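Long-range contacts in CRISPR-associated protein, Cse1 family (Acidimicrobium ferrooxidans, PDB 4H3T), which probably serves as the large Cse1 subunit of a type I-E CRISPR Cascade complex, which in related systems helps recognise invading DNA: residues A[180-191]-A[242-250]; A[399-407]-A[467-475]. The protein carries 1 engineered substitution. All coordinates share one frame; numbering follows the deposited sequence.

From the N terminus, the chain first meets contact 1, where the loop 180-191, between helix 157-170 and helix 196-199, is closed by 242-250 after an excursion of 50 residues. Contact 2 opens only later: helix 397-415 leads away at 399-407, and the C-terminal part of helix 445-473 returns with 467-475. The two are in series, neither nested nor crossed. The centres of contact 1 and contact 2 lie about 49 Å apart, on opposite sides of the chain's centre. Between contact 1 and contact 2 the nearest atoms are about 32 Å apart. Contact 1 ties a surface loop to the residues leading into strand 248-249 of a mixed sheet through polar groups; contact 2 joins two helices through a buried, mostly apolar interface.

Contact 1 (A[180-191]-A[242-250]); sequences KGNPKVKGGKDT and LGPTRVMRA
Arg246 CG sits between its backbone N and carbonyl carbon (chi1 73°), and the chain, extended to NE, carries the guanidinium across to Asp190, whose CG, anti to N (chi1 177°), presents the carboxylate. The guanidinium grips it side-on, NE to OD2 at 2.7 Å and NH1 to OD1 at 3.0 Å. Both oxygens lie near the guanidinium plane, yet the two flat groups are turned 50° apart, and NE reaches OD2 from above the carboxylate. Asn182 ND2 donates to Asp190 OD2 as well, at 2.7 Å and on its anti lone pair, so two donors fix this oxygen. Asn182 OD1 closes an Asx turn with Lys184 N and accepts from a water that in turn takes the backbone N-H of Arg246. The extended Lys184 chain delivers NZ to Arg246 O at 2.9 Å, above the carbonyl plane. At the other end, Pro244 CB packs 3.2 Å from Lys180 O, and Thr245 CG2 lies 3.5 Å from Gly181 O. Arg246 NH2 makes a salt bridge with Glu288 OE2 and a hydrogen bond to Gly286 O, so the residue joins loop 180-191 to strand 275-289, beside which strand 248-249 runs parallel; Arg264 of strand 263-272 also touches Arg246.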
loop_
_atom_site.group_PDB
_atom_site.type_symbol
_atom_site.label_atom_id
_atom_site.label_comp_id
_atom_site.label_asym_id
_atom_site.label_seq_id
_atom_site.Cartn_x
_atom_site.Cartn_y
_atom_site.Cartn_z
ATOM N N LYS A 180 0.278 32.056 8.480
ATOM C CA LYS A 180 -0.208 33.189 9.248
ATOM C C LYS A 180 -1.521 32.799 9.924
ATOM O O LYS A 180 -2.357 32.129 9.303
ATOM C CB LYS A 180 -0.429 34.377 8.314
ATOM C CG LYS A 180 -0.840 35.666 9.018
ATOM C CD LYS A 180 -1.072 36.771 7.964
ATOM C CE LYS A 180 -1.069 38.157 8.567
ATOM N NZ LYS A 180 -1.082 39.221 7.523
ATOM N N GLY A 181 -1.666 33.151 11.190
ATOM C CA GLY A 181 -2.854 32.804 11.969
ATOM C C GLY A 181 -2.747 31.472 12.702
ATOM O O GLY A 181 -3.681 31.086 13.408
ATOM N N ASN A 182 -1.627 30.743 12.549
ATOM C CA ASN A 182 -1.433 29.519 13.294
ATOM C C ASN A 182 -0.570 29.903 14.510
ATOM O O ASN A 182 0.628 30.152 14.334
ATOM C CB ASN A 182 -0.795 28.466 12.455
ATOM C CG ASN A 182 -0.420 27.225 13.223
ATOM O OD1 ASN A 182 -0.778 27.045 14.387
ATOM N ND2 ASN A 182 0.369 26.374 12.624
ATOM N N PRO A 183 -1.122 29.913 15.726
ATOM C CA PRO A 183 -0.325 30.342 16.889
ATOM C C PRO A 183 0.706 29.312 17.356
ATOM O O PRO A 183 1.490 29.635 18.215
ATOM C CB PRO A 183 -1.394 30.631 17.946
ATOM C CG PRO A 183 -2.449 29.664 17.651
ATOM C CD PRO A 183 -2.523 29.657 16.135
ATOM N N LYS A 184 0.785 28.131 16.734
ATOM C CA LYS A 184 1.834 27.150 17.042
ATOM C C LYS A 184 3.141 27.452 16.315
ATOM O O LYS A 184 4.153 26.789 16.592
ATOM C CB LYS A 184 1.389 25.753 16.625
ATOM C CG LYS A 184 0.276 25.237 17.505
ATOM C CD LYS A 184 -0.305 23.948 16.944
ATOM C CE LYS A 184 -1.455 23.475 17.820
ATOM N NZ LYS A 184 -2.032 22.222 17.323
ATOM N N VAL A 185 3.118 28.392 15.358
ATOM C CA VAL A 185 4.311 28.741 14.590
ATOM C C VAL A 185 5.375 29.328 15.537
ATOM O O VAL A 185 5.055 30.185 16.338
ATOM C CB VAL A 185 3.950 29.679 13.411
ATOM C CG1 VAL A 185 5.199 30.356 12.798
ATOM C CG2 VAL A 185 3.146 28.920 12.356
ATOM N N LYS A 186 6.613 28.774 15.488
ATOM C CA LYS A 186 7.808 29.183 16.279
ATOM C C LYS A 186 9.009 29.104 15.350
ATOM O O LYS A 186 9.102 28.153 14.591
ATOM C CB LYS A 186 8.027 28.266 17.520
ATOM C CG LYS A 186 6.946 28.387 18.576
ATOM C CD LYS A 186 7.107 27.354 19.710
ATOM C CE LYS A 186 5.886 27.286 20.620
ATOM N NZ LYS A 186 4.730 26.554 19.997
ATOM N N GLY A 187 9.906 30.084 15.391
ATOM C CA GLY A 187 11.021 30.111 14.450
ATOM C C GLY A 187 10.552 30.045 12.992
ATOM O O GLY A 187 11.223 29.441 12.147
ATOM N N GLY A 188 9.399 30.680 12.722
ATOM C CA GLY A 188 8.770 30.770 11.415
ATOM C C GLY A 188 8.147 29.497 10.852
ATOM O O GLY A 188 7.635 29.504 9.732
ATOM N N LYS A 189 8.159 28.399 11.606
ATOM C CA LYS A 189 7.664 27.113 11.110
ATOM C C LYS A 189 6.730 26.410 12.111
ATOM O O LYS A 189 6.656 26.778 13.287
ATOM C CB LYS A 189 8.893 26.218 10.804
ATOM C CG LYS A 189 9.708 25.801 11.989
ATOM C CD LYS A 189 10.868 24.932 11.508
ATOM C CE LYS A 189 11.864 24.463 12.545
ATOM N NZ LYS A 189 12.809 23.437 11.984
ATOM N N ASP A 190 5.970 25.435 11.608
ATOM C CA ASP A 190 5.197 24.507 12.456
ATOM C C ASP A 190 5.330 23.124 11.781
ATOM O O ASP A 190 4.722 22.911 10.733
ATOM C CB ASP A 190 3.758 24.949 12.655
ATOM C CG ASP A 190 2.906 23.976 13.477
ATOM O OD1 ASP A 190 3.479 23.063 14.116
ATOM O OD2 ASP A 190 1.661 24.087 13.431
ATOM N N THR A 191 6.166 22.249 12.350
ATOM C CA THR A 191 6.546 20.969 11.772
ATOM C C THR A 191 5.521 19.866 11.966
ATOM O O THR A 191 5.267 19.441 13.083
ATOM C CB THR A 191 7.921 20.528 12.321
ATOM O OG1 THR A 191 8.844 21.588 12.031
ATOM C CG2 THR A 191 8.462 19.255 11.631
ATOM N N LEU A 242 -11.674 24.654 6.649
ATOM C CA LEU A 242 -10.650 24.851 7.672
ATOM C C LEU A 242 -9.824 26.150 7.463
ATOM O O LEU A 242 -9.930 26.840 6.459
ATOM C CB LEU A 242 -9.752 23.614 7.684
ATOM C CG LEU A 242 -10.515 22.307 7.986
ATOM C CD1 LEU A 242 -9.626 21.114 7.989
ATOM C CD2 LEU A 242 -11.244 22.369 9.327
ATOM N N GLY A 243 -9.128 26.528 8.507
ATOM C CA GLY A 243 -8.293 27.712 8.544
ATOM C C GLY A 243 -6.838 27.296 8.752
ATOM O O GLY A 243 -6.521 26.110 8.691
ATOM N N PRO A 244 -5.962 28.261 9.116
ATOM C CA PRO A 244 -4.546 27.938 9.382
ATOM C C PRO A 244 -4.262 27.148 10.666
ATOM O O PRO A 244 -3.189 26.578 10.781
ATOM C CB PRO A 244 -3.878 29.308 9.445
ATOM C CG PRO A 244 -4.967 30.256 9.816
ATOM C CD PRO A 244 -6.237 29.704 9.248
ATOM N N THR A 245 -5.217 27.063 11.602
ATOM C CA THR A 245 -5.046 26.353 12.863
ATOM C C THR A 245 -5.236 24.856 12.600
ATOM O O THR A 245 -5.918 24.470 11.640
ATOM C CB THR A 245 -5.992 26.893 13.901
ATOM O OG1 THR A 245 -7.307 26.660 13.430
ATOM C CG2 THR A 245 -5.781 28.382 14.154
ATOM N N ARG A 246 -4.641 24.029 13.455
ATOM C CA ARG A 246 -4.726 22.565 13.322
ATOM C C ARG A 246 -4.793 21.911 14.691
ATOM O O ARG A 246 -4.464 22.522 15.710
ATOM C CB ARG A 246 -3.520 22.046 12.525
ATOM C CG ARG A 246 -2.186 22.067 13.301
ATOM C CD ARG A 246 -0.997 22.118 12.386
ATOM N NE ARG A 246 0.263 21.819 13.075
ATOM C CZ ARG A 246 0.787 20.626 13.306
ATOM N NH1 ARG A 246 1.948 20.522 13.928
ATOM N NH2 ARG A 246 0.166 19.515 12.889
ATOM N N VAL A 247 -5.215 20.677 14.709
ATOM C CA VAL A 247 -5.423 19.914 15.950
ATOM C C VAL A 247 -5.001 18.492 15.750
ATOM O O VAL A 247 -4.870 18.031 14.604
ATOM C CB VAL A 247 -6.946 19.930 16.427
ATOM C CG1 VAL A 247 -7.461 21.334 16.748
ATOM C CG2 VAL A 247 -7.861 19.254 15.437
HETATM N N MSE A 248 -4.898 17.772 16.863
HETATM C CA MSE A 248 -4.870 16.310 16.888
HETATM C C MSE A 248 -6.313 15.926 17.252
HETATM O O MSE A 248 -6.817 16.450 18.233
HETATM C CB MSE A 248 -3.880 15.674 17.853
HETATM C CG MSE A 248 -4.082 14.123 17.852
HETATM SE SE MSE A 248 -2.912 13.160 18.964
HETATM C CE MSE A 248 -1.358 13.249 17.796
ATOM N N ARG A 249 -6.949 15.048 16.480
ATOM C CA ARG A 249 -8.360 14.683 16.625
ATOM C C ARG A 249 -8.563 13.237 16.238
ATOM O O ARG A 249 -7.956 12.754 15.272
ATOM C CB ARG A 249 -9.176 15.603 15.647
ATOM C CG ARG A 249 -10.635 15.388 15.576
ATOM C CD ARG A 249 -11.338 16.564 14.895
ATOM N NE ARG A 249 -11.225 16.591 13.432
ATOM C CZ ARG A 249 -11.895 15.775 12.616
ATOM N NH1 ARG A 249 -12.666 14.819 13.110
ATOM N NH2 ARG A 249 -11.757 15.880 11.299
ATOM N N ALA A 250 -9.519 12.594 16.889
ATOM C CA ALA A 250 -9.968 11.254 16.540
ATOM C C ALA A 250 -10.905 11.344 15.347
ATOM O O ALA A 250 -11.864 12.091 15.401
ATOM C CB ALA A 250 -10.688 10.599 17.725
HETATM O O HOH W 1 -2.853 25.594 15.310
#

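Contact 2 (A[399-407]-A[467-475]); sequences ATVAIDAVT and YRHFLTGLA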
loop_
_atom_site.group_PDB
_atom_site.type_symbol
_atom_site.label_atom_id
_atom_site.label_comp_id
_atom_site.label_asym_id
_atom_site.label_seq_id
_atom_site.Cartn_x
_atom_site.Cartn_y
_atom_site.Cartn_z
ATOM N N ALA A 399 -4.197 -21.326 3.593
ATOM C CA ALA A 399 -3.257 -20.336 4.117
ATOM C C ALA A 399 -1.963 -21.028 4.606
ATOM O O ALA A 399 -0.851 -20.576 4.322
ATOM C CB ALA A 399 -3.899 -19.566 5.251
ATOM N N THR A 400 -2.112 -22.175 5.260
ATOM C CA THR A 400 -0.968 -22.925 5.785
ATOM C C THR A 400 -0.028 -23.384 4.646
ATOM O O THR A 400 1.202 -23.218 4.765
ATOM C CB THR A 400 -1.445 -24.108 6.639
ATOM O OG1 THR A 400 -2.208 -23.559 7.717
ATOM C CG2 THR A 400 -0.276 -24.959 7.220
ATOM N N VAL A 401 -0.576 -23.943 3.557
ATOM C CA VAL A 401 0.291 -24.355 2.434
ATOM C C VAL A 401 0.927 -23.101 1.796
ATOM O O VAL A 401 2.115 -23.130 1.405
ATOM C CB VAL A 401 -0.421 -25.268 1.383
ATOM C CG1 VAL A 401 -1.473 -24.529 0.570
ATOM C CG2 VAL A 401 0.593 -25.920 0.458
ATOM N N ALA A 402 0.155 -21.999 1.660
ATOM C CA ALA A 402 0.740 -20.758 1.087
ATOM C C ALA A 402 1.924 -20.235 1.932
ATOM O O ALA A 402 2.960 -19.897 1.380
ATOM C CB ALA A 402 -0.290 -19.687 0.966
ATOM N N ILE A 403 1.746 -20.136 3.252
ATOM C CA ILE A 403 2.813 -19.686 4.168
ATOM C C ILE A 403 3.982 -20.692 4.171
ATOM O O ILE A 403 5.142 -20.289 4.097
ATOM C CB ILE A 403 2.238 -19.477 5.598
ATOM C CG1 ILE A 403 1.230 -18.279 5.607
ATOM C CG2 ILE A 403 3.347 -19.251 6.615
ATOM C CD1 ILE A 403 1.842 -16.884 5.384
ATOM N N ASP A 404 3.681 -21.982 4.242
ATOM C CA ASP A 404 4.718 -23.012 4.256
ATOM C C ASP A 404 5.553 -23.005 2.982
ATOM O O ASP A 404 6.723 -23.384 3.014
ATOM C CB ASP A 404 4.146 -24.396 4.467
ATOM C CG ASP A 404 3.603 -24.647 5.844
ATOM O OD1 ASP A 404 3.802 -23.792 6.720
ATOM O OD2 ASP A 404 2.941 -25.689 6.034
ATOM N N ALA A 405 4.939 -22.667 1.872
ATOM C CA ALA A 405 5.622 -22.590 0.566
ATOM C C ALA A 405 6.627 -21.448 0.557
ATOM O O ALA A 405 7.707 -21.577 -0.035
ATOM C CB ALA A 405 4.609 -22.414 -0.559
ATOM N N VAL A 406 6.285 -20.343 1.215
ATOM C CA VAL A 406 7.189 -19.202 1.375
ATOM C C VAL A 406 8.389 -19.647 2.258
ATOM O O VAL A 406 9.525 -19.376 1.935
ATOM C CB VAL A 406 6.471 -17.951 1.979
ATOM C CG1 VAL A 406 7.476 -16.836 2.246
ATOM C CG2 VAL A 406 5.402 -17.454 1.034
ATOM N N THR A 407 8.106 -20.343 3.359
ATOM C CA THR A 407 9.152 -20.864 4.273
ATOM C C THR A 407 10.118 -21.817 3.542
ATOM O O THR A 407 11.328 -21.753 3.768
ATOM C CB THR A 407 8.535 -21.600 5.455
ATOM O OG1 THR A 407 7.641 -20.698 6.116
ATOM C CG2 THR A 407 9.602 -22.120 6.438
ATOM N N TYR A 467 5.716 -18.596 -7.779
ATOM C CA TYR A 467 4.958 -18.498 -6.525
ATOM C C TYR A 467 3.554 -17.899 -6.776
ATOM O O TYR A 467 2.559 -18.372 -6.264
ATOM C CB TYR A 467 5.695 -17.641 -5.468
ATOM C CG TYR A 467 4.947 -17.692 -4.166
ATOM C CD1 TYR A 467 5.076 -18.795 -3.315
ATOM C CD2 TYR A 467 3.919 -16.781 -3.895
ATOM C CE1 TYR A 467 4.273 -18.936 -2.199
ATOM C CE2 TYR A 467 3.107 -16.925 -2.786
ATOM C CZ TYR A 467 3.330 -17.963 -1.903
ATOM O OH TYR A 467 2.474 -18.130 -0.846
ATOM N N ARG A 468 3.486 -16.863 -7.565
ATOM C CA ARG A 468 2.206 -16.198 -7.849
ATOM C C ARG A 468 1.191 -17.157 -8.529
ATOM O O ARG A 468 -0.018 -17.128 -8.206
ATOM C CB ARG A 468 2.453 -14.961 -8.702
ATOM C CG ARG A 468 3.201 -13.821 -7.932
ATOM C CD ARG A 468 3.618 -12.736 -8.905
ATOM N NE ARG A 468 4.327 -11.676 -8.198
ATOM C CZ ARG A 468 3.776 -10.668 -7.538
ATOM N NH1 ARG A 468 2.462 -10.511 -7.528
ATOM N NH2 ARG A 468 4.537 -9.806 -6.879
ATOM N N HIS A 469 1.676 -17.971 -9.471
ATOM C CA HIS A 469 0.907 -19.026 -10.167
ATOM C C HIS A 469 0.466 -20.086 -9.167
ATOM O O HIS A 469 -0.658 -20.544 -9.220
ATOM C CB HIS A 469 1.735 -19.688 -11.293
ATOM C CG HIS A 469 0.961 -20.664 -12.135
ATOM N ND1 HIS A 469 1.335 -22.022 -12.232
ATOM C CD2 HIS A 469 -0.097 -20.451 -12.968
ATOM C CE1 HIS A 469 0.462 -22.587 -13.059
ATOM N NE2 HIS A 469 -0.418 -21.691 -13.538
ATOM N N PHE A 470 1.360 -20.508 -8.285
ATOM C CA PHE A 470 1.040 -21.485 -7.250
ATOM C C PHE A 470 -0.062 -20.941 -6.313
ATOM O O PHE A 470 -1.049 -21.621 -6.053
ATOM C CB PHE A 470 2.346 -21.837 -6.445
ATOM C CG PHE A 470 2.156 -22.270 -5.012
ATOM C CD1 PHE A 470 1.904 -23.597 -4.696
ATOM C CD2 PHE A 470 2.182 -21.335 -3.978
ATOM C CE1 PHE A 470 1.627 -23.972 -3.372
ATOM C CE2 PHE A 470 1.900 -21.699 -2.680
ATOM C CZ PHE A 470 1.643 -23.018 -2.368
ATOM N N LEU A 471 0.095 -19.687 -5.846
ATOM C CA LEU A 471 -0.855 -19.085 -4.934
ATOM C C LEU A 471 -2.252 -18.949 -5.584
ATOM O O LEU A 471 -3.264 -19.354 -4.984
ATOM C CB LEU A 471 -0.334 -17.703 -4.469
ATOM C CG LEU A 471 -1.285 -16.890 -3.557
ATOM C CD1 LEU A 471 -1.484 -17.604 -2.246
ATOM C CD2 LEU A 471 -0.760 -15.541 -3.209
ATOM N N THR A 472 -2.301 -18.462 -6.843
ATOM C CA THR A 472 -3.577 -18.355 -7.597
ATOM C C THR A 472 -4.246 -19.723 -7.726
ATOM O O THR A 472 -5.474 -19.816 -7.581
ATOM C CB THR A 472 -3.350 -17.684 -8.994
ATOM O OG1 THR A 472 -2.992 -16.313 -8.734
ATOM C CG2 THR A 472 -4.574 -17.706 -9.857
ATOM N N GLY A 473 -3.454 -20.765 -7.959
ATOM C CA GLY A 473 -3.990 -22.142 -8.141
ATOM C C GLY A 473 -4.653 -22.734 -6.906
ATOM O O GLY A 473 -5.507 -23.611 -7.031
ATOM N N LEU A 474 -4.402 -22.160 -5.713
ATOM C CA LEU A 474 -4.995 -22.681 -4.472
ATOM C C LEU A 474 -6.497 -22.378 -4.391
ATOM O O LEU A 474 -7.197 -23.058 -3.670
ATOM C CB LEU A 474 -4.306 -22.154 -3.224
ATOM C CG LEU A 474 -2.848 -22.436 -3.085
ATOM C CD1 LEU A 474 -2.323 -21.888 -1.754
ATOM C CD2 LEU A 474 -2.530 -23.921 -3.194
ATOM N N ALA A 475 -6.996 -21.485 -5.214
ATOM C CA ALA A 475 -8.415 -21.156 -5.266
ATOM C C ALA A 475 -9.325 -22.344 -5.625
ATOM O O ALA A 475 -10.496 -22.365 -5.212
ATOM C CB ALA A 475 -8.648 -20.070 -6.293
#
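Tyr467 and Phe470 reach from helix 445-473 onto Ala402 and Ala405 of helix 397-415 in an antiparallel helix pair, the short segments running at 166° with their axes 10.5 Å apart. That spacing leaves room for aromatic rings to bridge the gap to small residues. The tight part lies around Ala405, whose CB stands 3.5 Å from Phe470 CE2, oblique to the ring, while Ala402 CA approaches the edge of the same ring. Val406 is as close, its CG2 lying obliquely against Tyr467 CZ at 3.6 Å. Val401 and Leu474 extend the apolar layer tip to tip, CG1 to CD1 at 3.6 Å; Val401 CG1 occupies the position between backbone N and carbonyl carbon (chi1 70°), which leaves CG2 to meet Phe470 CZ at a looser 4.2 Å. Leu471 CD1 is likewise 4.0 Å from Ala402 CB. Beyond these, Ile403 points away and lies against helix 330-334, and on the more accessible side the carboxylate of partly exposed Asp404 leads off to a salt bridge with Arg484. Trp487 of helix 481-504 meets both aromatic rings and donates to Ala405 O, and Trp327 stacks on Tyr467. The one hydrogen bond between the two segments runs from Tyr467 OH to Ala402 O at 2.9 Å, with the oxygen acceptor at the ring edge and the hydroxyl 44° out of the carbonyl plane.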